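Local coordinates for protein transglutaminase elicitor (Phytophthora sojae, PDB 3TW5) that probably cross-links proteins by joining glutamine side chains to lysine amines, as a transglutaminase, and is known as an elicitor of plant innate immunity, at residues C100-S108 with G118-G126. The protein carries 1 engineered substitution. Numbering follows the deposited sequence.
Sequences CSTLTDGSS and GYCIPTWFG
C120 is tied to C100 by a disulfide, SG to SG at 2.0 Å with chi3 -82°, so the chain at C100 is stapled onto strand 118-122, which follows the hairpin turn. Each sulfur sits anti to its own carbonyl carbon (chi1 -58° at C120), turned to meet the other, and the CB of C120 also rests against the CB of S107. Next along, S108 and I121 form an antiparallel hydrogen-bonded pair: S108 N gives to I121 O at 3.0 Å, and I121 N returns a bond to S108 O at 3.3 Å. The side chain of S108 lies on the same sheet face as I121; its CB meets the methyl CG2 of T123 at 3.8 Å, while its hydroxyl is hydrogen-bonded to D97. P122 pairs with S107 in the non-hydrogen-bonded position, where the side chains diverge, although ring carbons CG and CD still lie near S107 OG. That hydroxyl bonds D105 OD1 at 2.6 Å, meeting it from above the carboxylate plane. Beyond P122, a weak hydrogen bond from T123 N to G106 O extends the contact past the end of the strands. Strand 93-94 completes the sheet on the far side of 118-122, with C94 joined to C109 by a second disulfide: a small, disulfide-braced, three-stranded antiparallel sheet built on a beta hairpin.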
loop_
_atom_site.group_PDB
_atom_site.type_symbol
_atom_site.label_atom_id
_atom_site.label_comp_id
_atom_site.label_asym_id
_atom_site.label_seq_id
_atom_site.Cartn_x
_atom_site.Cartn_y
_atom_site.Cartn_z
ATOM N N CYS A 100 13.022 18.479 19.809
ATOM C CA CYS A 100 13.314 17.889 18.497
ATOM C C CYS A 100 13.464 18.924 17.370
ATOM O O CYS A 100 13.596 18.552 16.198
ATOM C CB CYS A 100 12.249 16.845 18.122
ATOM S SG CYS A 100 11.798 15.658 19.430
ATOM N N SER A 101 13.463 20.210 17.726
ATOM C CA SER A 101 13.503 21.297 16.735
ATOM C C SER A 101 14.826 21.398 15.960
ATOM O O SER A 101 14.877 22.023 14.899
ATOM C CB SER A 101 13.146 22.645 17.380
ATOM O OG SER A 101 14.190 23.127 18.208
ATOM N N THR A 102 15.879 20.776 16.490
ATOM C CA THR A 102 17.199 20.760 15.846
ATOM C C THR A 102 17.206 19.916 14.570
ATOM O O THR A 102 17.901 20.246 13.608
ATOM C CB THR A 102 18.295 20.211 16.796
ATOM O OG1 THR A 102 18.023 20.614 18.143
ATOM C CG2 THR A 102 19.683 20.710 16.379
ATOM N N LEU A 103 16.432 18.831 14.576
ATOM C CA LEU A 103 16.418 17.857 13.482
ATOM C C LEU A 103 15.611 18.318 12.268
ATOM O O LEU A 103 14.705 19.149 12.389
ATOM C CB LEU A 103 15.896 16.496 13.975
ATOM C CG LEU A 103 16.827 15.461 14.635
ATOM C CD1 LEU A 103 17.970 15.036 13.706
ATOM C CD2 LEU A 103 17.368 15.928 15.986
ATOM N N THR A 104 15.950 17.768 11.103
ATOM C CA THR A 104 15.253 18.072 9.851
ATOM C C THR A 104 14.826 16.789 9.128
ATOM O O THR A 104 15.277 16.501 8.012
ATOM C CB THR A 104 16.115 18.950 8.916
ATOM O OG1 THR A 104 17.469 18.480 8.929
ATOM C CG2 THR A 104 16.080 20.412 9.357
ATOM N N ASP A 105 13.952 16.027 9.782
ATOM C CA ASP A 105 13.435 14.761 9.248
ATOM C C ASP A 105 11.931 14.617 9.496
ATOM O O ASP A 105 11.307 13.646 9.055
ATOM C CB ASP A 105 14.196 13.566 9.844
ATOM C CG ASP A 105 14.304 13.626 11.367
ATOM O OD1 ASP A 105 13.623 14.461 12.002
ATOM O OD2 ASP A 105 15.081 12.832 11.935
ATOM N N GLY A 106 11.363 15.592 10.205
ATOM C CA GLY A 106 9.938 15.605 10.524
ATOM C C GLY A 106 9.625 14.883 11.818
ATOM O O GLY A 106 8.543 14.313 11.969
ATOM N N SER A 107 10.577 14.914 12.750
ATOM C CA SER A 107 10.437 14.243 14.041
ATOM C C SER A 107 9.403 14.917 14.928
ATOM O O SER A 107 9.093 16.095 14.758
ATOM C CB SER A 107 11.779 14.195 14.773
ATOM O OG SER A 107 12.661 13.273 14.165
ATOM N N SER A 108 8.872 14.148 15.871
ATOM C CA SER A 108 7.961 14.652 16.889
ATOM C C SER A 108 8.248 13.888 18.172
ATOM O O SER A 108 8.465 12.672 18.134
ATOM C CB SER A 108 6.508 14.450 16.454
ATOM O OG SER A 108 5.603 14.913 17.438
ATOM N N GLY A 118 10.448 10.521 26.183
ATOM C CA GLY A 118 10.556 9.622 25.037
ATOM C C GLY A 118 11.660 9.986 24.063
ATOM O O GLY A 118 12.717 10.477 24.464
ATOM N N TYR A 119 11.407 9.741 22.778
ATOM C CA TYR A 119 12.406 9.946 21.730
ATOM C C TYR A 119 11.813 10.703 20.548
ATOM O O TYR A 119 10.597 10.689 20.340
ATOM C CB TYR A 119 12.976 8.601 21.255
ATOM C CG TYR A 119 13.380 7.664 22.375
ATOM C CD1 TYR A 119 14.622 7.785 23.001
ATOM C CD2 TYR A 119 12.519 6.658 22.811
ATOM C CE1 TYR A 119 14.994 6.929 24.032
ATOM C CE2 TYR A 119 12.882 5.797 23.840
ATOM C CZ TYR A 119 14.119 5.938 24.446
ATOM O OH TYR A 119 14.479 5.086 25.464
ATOM N N CYS A 120 12.680 11.363 19.781
ATOM C CA CYS A 120 12.267 12.098 18.584
ATOM C C CYS A 120 12.160 11.167 17.375
ATOM O O CYS A 120 13.168 10.808 16.761
ATOM C CB CYS A 120 13.238 13.248 18.287
ATOM S SG CYS A 120 13.425 14.452 19.621
ATOM N N ILE A 121 10.927 10.790 17.042
ATOM C CA ILE A 121 10.649 9.845 15.961
ATOM C C ILE A 121 9.926 10.544 14.801
ATOM O O ILE A 121 8.971 11.288 15.034
ATOM C CB ILE A 121 9.804 8.645 16.476
ATOM C CG1 ILE A 121 10.522 7.944 17.636
ATOM C CG2 ILE A 121 9.506 7.654 15.352
ATOM C CD1 ILE A 121 9.641 7.041 18.479
ATOM N N PRO A 122 10.395 10.325 13.552
ATOM C CA PRO A 122 9.678 10.790 12.362
ATOM C C PRO A 122 8.258 10.232 12.314
ATOM O O PRO A 122 8.043 9.051 12.606
ATOM C CB PRO A 122 10.509 10.226 11.208
ATOM C CG PRO A 122 11.880 10.129 11.759
ATOM C CD PRO A 122 11.709 9.750 13.203
ATOM N N THR A 123 7.303 11.082 11.949
ATOM C CA THR A 123 5.881 10.737 12.024
ATOM C C THR A 123 5.388 9.832 10.893
ATOM O O THR A 123 4.279 9.299 10.959
ATOM C CB THR A 123 4.990 12.000 12.096
ATOM O OG1 THR A 123 5.395 12.934 11.088
ATOM C CG2 THR A 123 5.101 12.656 13.463
ATOM N N TRP A 124 6.211 9.653 9.864
ATOM C CA TRP A 124 5.836 8.816 8.728
ATOM C C TRP A 124 6.182 7.336 8.923
ATOM O O TRP A 124 5.621 6.471 8.245
ATOM C CB TRP A 124 6.428 9.364 7.427
ATOM C CG TRP A 124 7.916 9.228 7.303
ATOM C CD1 TRP A 124 8.860 10.109 7.747
ATOM C CD2 TRP A 124 8.629 8.156 6.673
ATOM N NE1 TRP A 124 10.118 9.649 7.440
ATOM C CE2 TRP A 124 10.006 8.452 6.780
ATOM C CE3 TRP A 124 8.237 6.969 6.033
ATOM C CZ2 TRP A 124 11.000 7.604 6.268
ATOM C CZ3 TRP A 124 9.225 6.124 5.523
ATOM C CH2 TRP A 124 10.591 6.448 5.647
ATOM N N PHE A 125 7.105 7.060 9.847
ATOM C CA PHE A 125 7.470 5.694 10.238
ATOM C C PHE A 125 6.220 4.918 10.633
ATOM O O PHE A 125 5.448 5.371 11.480
ATOM C CB PHE A 125 8.436 5.725 11.427
ATOM C CG PHE A 125 9.870 6.019 11.065
ATOM C CD1 PHE A 125 10.887 5.712 11.962
ATOM C CD2 PHE A 125 10.212 6.594 9.841
ATOM C CE1 PHE A 125 12.221 5.977 11.652
ATOM C CE2 PHE A 125 11.543 6.859 9.522
ATOM C CZ PHE A 125 12.548 6.549 10.428
ATOM N N GLY A 126 6.019 3.758 10.015
ATOM C CA GLY A 126 4.846 2.937 10.297
ATOM C C GLY A 126 4.843 1.593 9.595
ATOM O O GLY A 126 5.890 1.081 9.196
#